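Local coordinates for protein Dye type peroxidase A (Streptomyces lividans 1326, PDB 6GZW) that probably uses hydrogen peroxide to oxidise dyes and other substrates at a bound heme, as a dye-decolourising peroxidase, at residues A[27-38]-A[152-163]; A[11-20]-A[54-62]. All coordinates share one frame; numbering follows the deposited sequence.

In the fold
From the N terminus the chain passes through the loop 11-20 and then forms strand 29-37, helix 43-61, strands 83-89 and 126-132, helix 135-149 and strand 153-162. Contact 2 closes the shorter loop, bringing 54-62 at the end of helix 43-61 back onto the loop 11-20. Contact 1 closes the longer one, pairing 27-38 with 152-163. Their segments alternate along the chain, so the two closures cross rather than nest. Contact 1 joins the first and last strands of the N-terminal half; contact 2 fixes the N-terminal loop to a helix packed on that sheet. Their centres lie about 18 Å apart and their nearest atoms about 6 Å, so the two contacts do not touch.

Contact 1 (A[27-38]-A[152-163]); sequences QARGHLVAFDLA and AARVRWQMNGFN
A classic beta bulge interrupts the antiparallel pairing of strands 29-37 and 153-162, where Arg156 and Trp157 both face Ala34. Ala34 O takes a bond from Arg156 N at 2.8 Å and a weak one from Trp157 N. Within the bulge, the indole of Trp157 folds back over Ala34, its CG set between backbone N and carbonyl carbon (chi1 59°). Ala34 CB then makes a CH-pi contact over one ring face, 3.4 Å from the centroid of the five-membered ring of Trp157. Met159 CE lies against the opposite face, and Trp157 NE1 bonds Asn123 O, so the ring is held on both faces and at its nitrogen. Arg156 reaches out extended, and its NH1 meets the syn lone pair of Asp36 OD2 at 2.8 Å in a salt bridge, with the carboxylate and guanidinium planes 55° apart. A water links the same Asp36 OD2 to Arg154 NH1, while Arg154 NH2 bonds Ala312 O of the second subunit and Asp36 OD1 accepts from Asp125 N. Farther along, Asn160 OD1 is gripped from opposite faces of its amide: His31 ND1 donates at 2.9 Å with the oxygen near the imidazole plane, and Gln158 NE2 at 2.9 Å with a nearly straight 172° bond. Asn160 ND2 and Gln158 OE1 both bond His307 of the second subunit. Gly161 O likewise accepts from two sides, from Gly30 N at 3.0 Å and Arg29 NH1 at 3.2 Å. Strand 126-132 flanks 29-37 on its other side, and Phe162 bonds Ser305 of the other outermost strand, 300-310, through the backbone, consistent with the barrel-like closure of ferredoxin-like domains in Dyp-type peroxidases.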
loop_
_atom_site.group_PDB
_atom_site.type_symbol
_atom_site.label_atom_id
_atom_site.label_comp_id
_atom_site.label_asym_id
_atom_site.label_seq_id
_atom_site.Cartn_x
_atom_site.Cartn_y
_atom_site.Cartn_z
ATOM N N GLN A 27 7.066 10.352 1.613
ATOM C CA GLN A 27 7.061 9.370 0.519
ATOM C C GLN A 27 5.722 8.645 0.468
ATOM O O GLN A 27 5.066 8.470 1.506
ATOM C CB GLN A 27 8.170 8.358 0.774
ATOM C CG GLN A 27 9.595 8.934 0.699
ATOM C CD GLN A 27 10.511 8.280 1.674
ATOM O OE1 GLN A 27 10.110 7.976 2.811
ATOM N NE2 GLN A 27 11.773 8.075 1.268
ATOM N N ALA A 28 5.355 8.180 -0.723
ATOM C CA ALA A 28 4.057 7.546 -0.952
ATOM C C ALA A 28 3.923 6.164 -0.302
ATOM O O ALA A 28 2.814 5.745 -0.011
ATOM C CB ALA A 28 3.774 7.428 -2.424
ATOM N N ARG A 29 5.038 5.468 -0.087
ATOM C CA ARG A 29 5.023 4.105 0.409
ATOM C C ARG A 29 6.019 3.960 1.537
ATOM O O ARG A 29 7.135 4.431 1.410
ATOM C CB ARG A 29 5.376 3.158 -0.732
ATOM C CG ARG A 29 5.364 1.695 -0.376
ATOM C CD ARG A 29 4.090 1.308 0.325
ATOM N NE ARG A 29 3.805 -0.091 0.130
ATOM C CZ ARG A 29 2.825 -0.747 0.709
ATOM N NH1 ARG A 29 1.999 -0.139 1.559
ATOM N NH2 ARG A 29 2.662 -2.024 0.435
ATOM N N GLY A 30 5.592 3.338 2.643
ATOM C CA GLY A 30 6.428 3.069 3.815
ATOM C C GLY A 30 6.339 1.625 4.289
ATOM O O GLY A 30 5.300 0.975 4.211
ATOM N N HIS A 31 7.469 1.112 4.770
ATOM C CA HIS A 31 7.502 -0.121 5.532
ATOM C C HIS A 31 8.354 0.148 6.779
ATOM O O HIS A 31 9.514 0.559 6.644
ATOM C CB HIS A 31 8.133 -1.261 4.736
ATOM C CG HIS A 31 7.475 -1.561 3.419
ATOM N ND1 HIS A 31 6.225 -2.137 3.304
ATOM C CD2 HIS A 31 7.920 -1.377 2.152
ATOM C CE1 HIS A 31 5.940 -2.302 2.018
ATOM N NE2 HIS A 31 6.961 -1.873 1.296
ATOM N N LEU A 32 7.785 -0.078 7.951
ATOM C CA LEU A 32 8.529 -0.016 9.210
ATOM C C LEU A 32 8.726 -1.447 9.676
ATOM O O LEU A 32 7.793 -2.237 9.604
ATOM C CB LEU A 32 7.768 0.740 10.278
ATOM C CG LEU A 32 7.241 2.143 9.947
ATOM C CD1 LEU A 32 6.636 2.831 11.165
ATOM C CD2 LEU A 32 8.320 3.017 9.320
ATOM N N VAL A 33 9.923 -1.798 10.147
ATOM C CA VAL A 33 10.168 -3.159 10.598
ATOM C C VAL A 33 11.083 -3.113 11.819
ATOM O O VAL A 33 11.950 -2.250 11.889
ATOM C CB VAL A 33 10.723 -4.013 9.437
ATOM C CG1 VAL A 33 11.922 -3.371 8.781
ATOM C CG2 VAL A 33 10.988 -5.449 9.850
ATOM N N ALA A 34 10.796 -3.955 12.812
ATOM C CA ALA A 34 11.658 -4.157 13.950
ATOM C C ALA A 34 12.215 -5.573 13.913
ATOM O O ALA A 34 11.509 -6.510 13.531
ATOM C CB ALA A 34 10.895 -3.895 15.242
ATOM N N PHE A 35 13.482 -5.720 14.316
ATOM C CA PHE A 35 14.157 -7.003 14.397
ATOM C C PHE A 35 14.629 -7.245 15.831
ATOM O O PHE A 35 15.019 -6.272 16.505
ATOM C CB PHE A 35 15.388 -7.028 13.482
ATOM C CG PHE A 35 15.082 -6.933 12.022
ATOM C CD1 PHE A 35 14.962 -5.693 11.413
ATOM C CD2 PHE A 35 14.983 -8.066 11.216
ATOM C CE1 PHE A 35 14.706 -5.554 10.060
ATOM C CE2 PHE A 35 14.720 -7.931 9.840
ATOM C CZ PHE A 35 14.573 -6.669 9.269
ATOM N N ASP A 36 14.591 -8.495 16.279
ATOM C CA ASP A 36 15.280 -8.915 17.504
ATOM C C ASP A 36 16.482 -9.765 17.189
ATOM O O ASP A 36 16.434 -10.664 16.343
ATOM C CB ASP A 36 14.358 -9.690 18.439
ATOM C CG ASP A 36 13.319 -8.800 19.099
ATOM O OD1 ASP A 36 13.601 -7.613 19.325
ATOM O OD2 ASP A 36 12.234 -9.315 19.437
ATOM N N LEU A 37 17.581 -9.492 17.865
ATOM C CA LEU A 37 18.773 -10.320 17.687
ATOM C C LEU A 37 18.507 -11.771 18.077
ATOM O O LEU A 37 17.813 -12.052 19.053
ATOM C CB LEU A 37 19.934 -9.741 18.510
ATOM C CG LEU A 37 20.499 -8.414 18.006
ATOM C CD1 LEU A 37 21.415 -7.840 19.066
ATOM C CD2 LEU A 37 21.259 -8.567 16.726
ATOM N N ALA A 38 19.035 -12.673 17.262
ATOM C CA ALA A 38 18.918 -14.087 17.499
ATOM C C ALA A 38 19.871 -14.520 18.617
ATOM O O ALA A 38 20.851 -13.840 18.923
ATOM C CB ALA A 38 19.249 -14.840 16.216
ATOM N N ALA A 152 21.302 -13.661 12.036
ATOM C CA ALA A 152 21.610 -12.692 13.093
ATOM C C ALA A 152 20.382 -12.114 13.791
ATOM O O ALA A 152 20.483 -11.713 14.940
ATOM C CB ALA A 152 22.468 -11.563 12.548
ATOM N N ALA A 153 19.247 -12.035 13.102
ATOM C CA ALA A 153 18.064 -11.409 13.687
ATOM C C ALA A 153 16.798 -11.941 13.041
ATOM O O ALA A 153 16.870 -12.514 11.947
ATOM C CB ALA A 153 18.144 -9.903 13.538
ATOM N N ARG A 154 15.689 -11.842 13.773
ATOM C CA ARG A 154 14.363 -12.256 13.288
ATOM C C ARG A 154 13.496 -11.004 13.225
ATOM O O ARG A 154 13.712 -10.055 14.003
ATOM C CB ARG A 154 13.688 -13.325 14.196
ATOM C CG ARG A 154 13.315 -12.876 15.609
ATOM C CD ARG A 154 12.593 -13.924 16.436
ATOM N NE ARG A 154 11.327 -14.280 15.785
ATOM C CZ ARG A 154 10.140 -13.683 15.959
ATOM N NH1 ARG A 154 9.956 -12.680 16.814
ATOM N NH2 ARG A 154 9.101 -14.102 15.237
ATOM N N VAL A 155 12.529 -10.999 12.307
ATOM C CA VAL A 155 11.502 -9.959 12.261
ATOM C C VAL A 155 10.633 -10.094 13.492
ATOM O O VAL A 155 9.995 -11.136 13.729
ATOM C CB VAL A 155 10.647 -10.072 10.987
ATOM C CG1 VAL A 155 9.477 -9.091 10.998
ATOM C CG2 VAL A 155 11.515 -9.851 9.767
ATOM N N ARG A 156 10.622 -9.032 14.287
ATOM C CA ARG A 156 9.750 -8.943 15.450
ATOM C C ARG A 156 8.357 -8.445 15.040
ATOM O O ARG A 156 7.345 -9.000 15.437
ATOM C CB ARG A 156 10.374 -7.994 16.491
ATOM C CG ARG A 156 9.560 -7.860 17.761
ATOM C CD ARG A 156 10.153 -6.835 18.722
ATOM N NE ARG A 156 9.265 -6.724 19.871
ATOM C CZ ARG A 156 9.195 -7.583 20.877
ATOM N NH1 ARG A 156 10.051 -8.602 20.957
ATOM N NH2 ARG A 156 8.281 -7.409 21.817
ATOM N N TRP A 157 8.334 -7.375 14.267
ATOM C CA TRP A 157 7.079 -6.804 13.753
ATOM C C TRP A 157 7.333 -6.005 12.490
ATOM O O TRP A 157 8.451 -5.589 12.210
ATOM C CB TRP A 157 6.312 -5.968 14.794
ATOM C CG TRP A 157 7.005 -4.796 15.403
ATOM C CD1 TRP A 157 7.587 -4.754 16.614
ATOM C CD2 TRP A 157 7.134 -3.469 14.849
ATOM N NE1 TRP A 157 8.090 -3.493 16.867
ATOM C CE2 TRP A 157 7.817 -2.682 15.797
ATOM C CE3 TRP A 157 6.741 -2.873 13.655
ATOM C CZ2 TRP A 157 8.131 -1.346 15.571
ATOM C CZ3 TRP A 157 7.048 -1.551 13.427
ATOM C CH2 TRP A 157 7.747 -0.798 14.388
ATOM N N GLN A 158 6.293 -5.843 11.693
ATOM C CA GLN A 158 6.433 -5.103 10.439
ATOM C C GLN A 158 5.097 -4.518 10.057
ATOM O O GLN A 158 4.042 -5.215 10.170
ATOM C CB GLN A 158 6.994 -6.000 9.332
ATOM C CG GLN A 158 7.431 -5.246 8.064
ATOM C CD GLN A 158 6.330 -5.139 7.039
ATOM O OE1 GLN A 158 5.814 -6.147 6.608
ATOM N NE2 GLN A 158 6.018 -3.929 6.600
ATOM N N MET A 159 5.126 -3.227 9.707
ATOM C CA MET A 159 3.912 -2.447 9.352
ATOM C C MET A 159 4.086 -1.782 7.988
ATOM O O MET A 159 5.142 -1.216 7.687
ATOM C CB MET A 159 3.614 -1.394 10.441
ATOM C CG MET A 159 3.355 -2.023 11.792
ATOM S SD MET A 159 3.137 -0.812 13.101
ATOM C CE MET A 159 3.342 -1.919 14.489
ATOM N N ASN A 160 3.019 -1.762 7.186
ATOM C CA ASN A 160 2.989 -1.050 5.928
ATOM C C ASN A 160 2.256 0.267 6.068
ATOM O O ASN A 160 1.258 0.344 6.767
ATOM C CB ASN A 160 2.190 -1.814 4.880
ATOM C CG ASN A 160 2.772 -3.173 4.555
ATOM O OD1 ASN A 160 4.004 -3.396 4.648
ATOM N ND2 ASN A 160 1.874 -4.102 4.133
ATOM N N GLY A 161 2.722 1.267 5.325
ATOM C CA GLY A 161 2.067 2.561 5.281
ATOM C C GLY A 161 2.051 3.172 3.891
ATOM O O GLY A 161 2.678 2.670 2.955
ATOM N N PHE A 162 1.285 4.245 3.770
ATOM C CA PHE A 162 1.151 4.969 2.543
ATOM C C PHE A 162 0.855 6.447 2.803
ATOM O O PHE A 162 0.379 6.851 3.888
ATOM C CB PHE A 162 0.077 4.368 1.645
ATOM C CG PHE A 162 -1.268 4.245 2.303
ATOM C CD1 PHE A 162 -2.140 5.312 2.325
ATOM C CD2 PHE A 162 -1.651 3.050 2.945
ATOM C CE1 PHE A 162 -3.369 5.213 2.930
ATOM C CE2 PHE A 162 -2.903 2.945 3.559
ATOM C CZ PHE A 162 -3.752 4.045 3.568
ATOM N N ASN A 163 1.118 7.230 1.760
ATOM C CA ASN A 163 0.781 8.653 1.733
ATOM C C ASN A 163 0.356 9.012 0.309
ATOM O O ASN A 163 0.367 8.171 -0.626
ATOM C CB ASN A 163 1.991 9.517 2.141
ATOM C CG ASN A 163 2.287 9.505 3.624
ATOM O OD1 ASN A 163 1.416 9.808 4.446
ATOM N ND2 ASN A 163 3.533 9.161 3.983
HETATM O O HOH W 1 11.550 -11.761 19.039
#

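Contact 2 (A[11-20]-A[54-62]); sequences QAMFHGKHQP and SDTARRLMA
The methyl end of Met61 is lodged against backbone oxygens as much as against carbon: CE lies 3.4 Å from Ala12 O and about as near Met13 O. Its chain is extended as far as SD and then bends (chi3 57°), which brings CE to the loop, where it also meets Ala12 CB and, at 3.9 Å, Pro20 CG. The sulfur lies beside Phe14 in an oblique Met-aromatic contact, SD standing 5.2 Å from the ring centroid of Phe14. That ring is directed at the flank of the helix, CG anti to the backbone N (chi1 171°), and one face rests on the backbone of Arg58. Around it, Phe14 CE1 meets Ala57 CB at 3.8 Å, CD2 meets Arg58 CB at 3.6 Å, and CZ approaches Ser54 O. The imidazole of His15 lies with one face over Phe14 CD2, and its CE1 touches Arg58 CG. Beyond these aliphatic carbons, the guanidinium of Arg58 turns back along the helix to a salt bridge with Asp55, which also pairs with Arg59. Polar linkage between the segments comes through a water that accepts from Ala12 N at 2.8 Å and donates to Met61 O. The loop 11-20 thus packs along the last turns of helix 43-61, with strand 83-89 beneath Ala12, Pro20 and Ala57, while Thr56 and Leu60 of the same helix face helix 135-149.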
loop_
_atom_site.group_PDB
_atom_site.type_symbol
_atom_site.label_atom_id
_atom_site.label_comp_id
_atom_site.label_asym_id
_atom_site.label_seq_id
_atom_site.Cartn_x
_atom_site.Cartn_y
_atom_site.Cartn_z
ATOM N N GLN A 11 16.381 11.178 -6.294
ATOM C CA GLN A 11 17.272 10.339 -5.529
ATOM C C GLN A 11 17.616 11.020 -4.223
ATOM O O GLN A 11 18.033 12.193 -4.228
ATOM C CB GLN A 11 18.555 10.131 -6.328
ATOM C CG GLN A 11 19.593 9.310 -5.573
ATOM C CD GLN A 11 20.803 8.926 -6.404
ATOM O OE1 GLN A 11 20.784 9.006 -7.621
ATOM N NE2 GLN A 11 21.848 8.481 -5.744
ATOM N N ALA A 12 17.460 10.311 -3.113
ATOM C CA ALA A 12 17.894 10.810 -1.811
ATOM C C ALA A 12 19.332 10.371 -1.520
ATOM O O ALA A 12 19.790 9.317 -1.959
ATOM C CB ALA A 12 16.965 10.319 -0.704
ATOM N N MET A 13 20.027 11.192 -0.747
ATOM C CA MET A 13 21.393 10.883 -0.355
ATOM C C MET A 13 21.436 9.949 0.839
ATOM O O MET A 13 20.738 10.162 1.836
ATOM C CB MET A 13 22.166 12.159 -0.031
ATOM C CG MET A 13 22.487 13.011 -1.251
ATOM S SD MET A 13 23.555 14.418 -0.827
ATOM C CE MET A 13 25.110 13.618 -0.414
ATOM N N PHE A 14 22.284 8.922 0.747
ATOM C CA PHE A 14 22.527 8.007 1.837
ATOM C C PHE A 14 23.608 8.568 2.748
ATOM O O PHE A 14 23.438 8.641 3.973
ATOM C CB PHE A 14 22.982 6.619 1.315
ATOM C CG PHE A 14 23.454 5.700 2.392
ATOM C CD1 PHE A 14 22.588 5.262 3.393
ATOM C CD2 PHE A 14 24.804 5.276 2.443
ATOM C CE1 PHE A 14 23.034 4.431 4.416
ATOM C CE2 PHE A 14 25.241 4.438 3.461
ATOM C CZ PHE A 14 24.367 4.015 4.445
ATOM N N HIS A 15 24.749 8.924 2.145
ATOM C CA HIS A 15 25.869 9.445 2.934
ATOM C C HIS A 15 25.588 10.896 3.337
ATOM O O HIS A 15 25.089 11.678 2.534
ATOM C CB HIS A 15 27.195 9.375 2.170
ATOM C CG HIS A 15 27.727 7.992 1.996
ATOM N ND1 HIS A 15 27.973 7.447 0.754
ATOM C CD2 HIS A 15 28.082 7.045 2.897
ATOM C CE1 HIS A 15 28.444 6.223 0.897
ATOM N NE2 HIS A 15 28.527 5.956 2.186
ATOM N N GLY A 16 25.940 11.237 4.573
ATOM C CA GLY A 16 25.740 12.597 5.101
ATOM C C GLY A 16 25.885 12.700 6.619
ATOM O O GLY A 16 26.074 11.715 7.327
ATOM N N LYS A 17 25.811 13.929 7.120
ATOM C CA LYS A 17 25.882 14.174 8.557
ATOM C C LYS A 17 24.721 13.477 9.302
ATOM O O LYS A 17 24.929 12.872 10.353
ATOM C CB LYS A 17 25.881 15.686 8.810
ATOM C CG LYS A 17 25.931 16.111 10.263
ATOM C CD LYS A 17 25.810 17.631 10.321
ATOM C CE LYS A 17 26.126 18.203 11.688
ATOM N NZ LYS A 17 26.143 19.703 11.622
ATOM N N HIS A 18 23.517 13.568 8.742
ATOM C CA HIS A 18 22.311 12.938 9.291
ATOM C C HIS A 18 21.889 11.779 8.395
ATOM O O HIS A 18 22.136 11.809 7.192
ATOM C CB HIS A 18 21.166 13.959 9.355
ATOM C CG HIS A 18 21.530 15.220 10.075
ATOM N ND1 HIS A 18 21.961 15.222 11.386
ATOM C CD2 HIS A 18 21.573 16.507 9.661
ATOM C CE1 HIS A 18 22.229 16.466 11.753
ATOM N NE2 HIS A 18 22.013 17.261 10.724
ATOM N N GLN A 19 21.265 10.767 8.992
ATOM C CA GLN A 19 20.638 9.702 8.185
ATOM C C GLN A 19 19.471 10.268 7.405
ATOM O O GLN A 19 18.778 11.179 7.906
ATOM C CB GLN A 19 20.157 8.571 9.064
ATOM C CG GLN A 19 21.247 7.642 9.583
ATOM C CD GLN A 19 20.649 6.401 10.220
ATOM O OE1 GLN A 19 20.094 5.542 9.502
ATOM N NE2 GLN A 19 20.762 6.272 11.528
ATOM N N PRO A 20 19.222 9.727 6.194
ATOM C CA PRO A 20 18.011 10.052 5.434
ATOM C C PRO A 20 16.739 9.535 6.146
ATOM O O PRO A 20 16.811 8.713 7.059
ATOM C CB PRO A 20 18.234 9.306 4.110
ATOM C CG PRO A 20 18.964 8.097 4.532
ATOM C CD PRO A 20 19.917 8.552 5.606
ATOM N N SER A 54 23.914 -1.292 5.751
ATOM C CA SER A 54 24.369 -0.003 5.214
ATOM C C SER A 54 24.786 -0.095 3.755
ATOM O O SER A 54 24.479 0.768 2.975
ATOM C CB SER A 54 25.513 0.568 6.060
ATOM O OG SER A 54 25.137 0.778 7.418
ATOM N N ASP A 55 25.483 -1.172 3.370
ATOM C CA ASP A 55 25.850 -1.382 1.981
ATOM C C ASP A 55 24.623 -1.592 1.072
ATOM O O ASP A 55 24.538 -1.039 -0.017
ATOM C CB ASP A 55 26.814 -2.574 1.897
ATOM C CG ASP A 55 27.335 -2.817 0.476
ATOM O OD1 ASP A 55 28.096 -1.975 -0.024
ATOM O OD2 ASP A 55 26.973 -3.846 -0.127
ATOM N N THR A 56 23.644 -2.351 1.561
ATOM C CA THR A 56 22.366 -2.540 0.866
ATOM C C THR A 56 21.652 -1.189 0.710
ATOM O O THR A 56 21.215 -0.859 -0.379
ATOM C CB THR A 56 21.504 -3.592 1.602
ATOM O OG1 THR A 56 22.189 -4.843 1.522
ATOM C CG2 THR A 56 20.074 -3.737 1.019
ATOM N N ALA A 57 21.553 -0.420 1.782
ATOM C CA ALA A 57 20.915 0.877 1.687
ATOM C C ALA A 57 21.600 1.793 0.660
ATOM O O ALA A 57 20.937 2.421 -0.159
ATOM C CB ALA A 57 20.892 1.562 3.038
ATOM N N ARG A 58 22.938 1.871 0.722
ATOM C CA ARG A 58 23.714 2.692 -0.194
ATOM C C ARG A 58 23.421 2.344 -1.644
ATOM O O ARG A 58 23.095 3.210 -2.459
ATOM C CB ARG A 58 25.210 2.562 0.104
ATOM C CG ARG A 58 26.099 3.614 -0.561
ATOM C CD ARG A 58 26.726 3.169 -1.866
ATOM N NE ARG A 58 27.408 1.878 -1.749
ATOM C CZ ARG A 58 27.772 1.124 -2.777
ATOM N NH1 ARG A 58 27.550 1.523 -4.033
ATOM N NH2 ARG A 58 28.326 -0.050 -2.545
ATOM N N ARG A 59 23.484 1.049 -1.985
ATOM C CA ARG A 59 23.223 0.648 -3.360
ATOM C C ARG A 59 21.812 0.960 -3.775
ATOM O O ARG A 59 21.575 1.566 -4.843
ATOM C CB ARG A 59 23.453 -0.853 -3.549
ATOM C CG ARG A 59 24.902 -1.323 -3.425
ATOM C CD ARG A 59 25.031 -2.851 -3.285
ATOM N NE ARG A 59 26.385 -3.230 -2.877
ATOM C CZ ARG A 59 27.446 -3.313 -3.692
ATOM N NH1 ARG A 59 27.354 -3.118 -5.006
ATOM N NH2 ARG A 59 28.637 -3.596 -3.168
ATOM N N LEU A 60 20.858 0.518 -2.952
ATOM C CA LEU A 60 19.455 0.631 -3.350
ATOM C C LEU A 60 18.995 2.083 -3.442
ATOM O O LEU A 60 18.237 2.435 -4.342
ATOM C CB LEU A 60 18.559 -0.179 -2.413
ATOM C CG LEU A 60 18.346 -1.633 -2.855
ATOM C CD1 LEU A 60 19.628 -2.416 -3.124
ATOM C CD2 LEU A 60 17.521 -2.323 -1.798
ATOM N N MET A 61 19.484 2.932 -2.537
ATOM C CA MET A 61 19.131 4.368 -2.601
ATOM C C MET A 61 19.684 5.062 -3.854
ATOM O O MET A 61 19.154 6.072 -4.303
ATOM C CB MET A 61 19.560 5.113 -1.333
ATOM C CG MET A 61 18.716 4.768 -0.121
ATOM S SD MET A 61 19.213 5.675 1.342
ATOM C CE MET A 61 19.020 7.344 0.715
ATOM N N ALA A 62 20.727 4.482 -4.455
ATOM C CA ALA A 62 21.259 4.985 -5.717
ATOM C C ALA A 62 20.596 4.364 -6.945
ATOM O O ALA A 62 20.986 4.622 -8.073
ATOM C CB ALA A 62 22.762 4.775 -5.740
HETATM O O HOH W 2 16.898 7.528 -3.299
#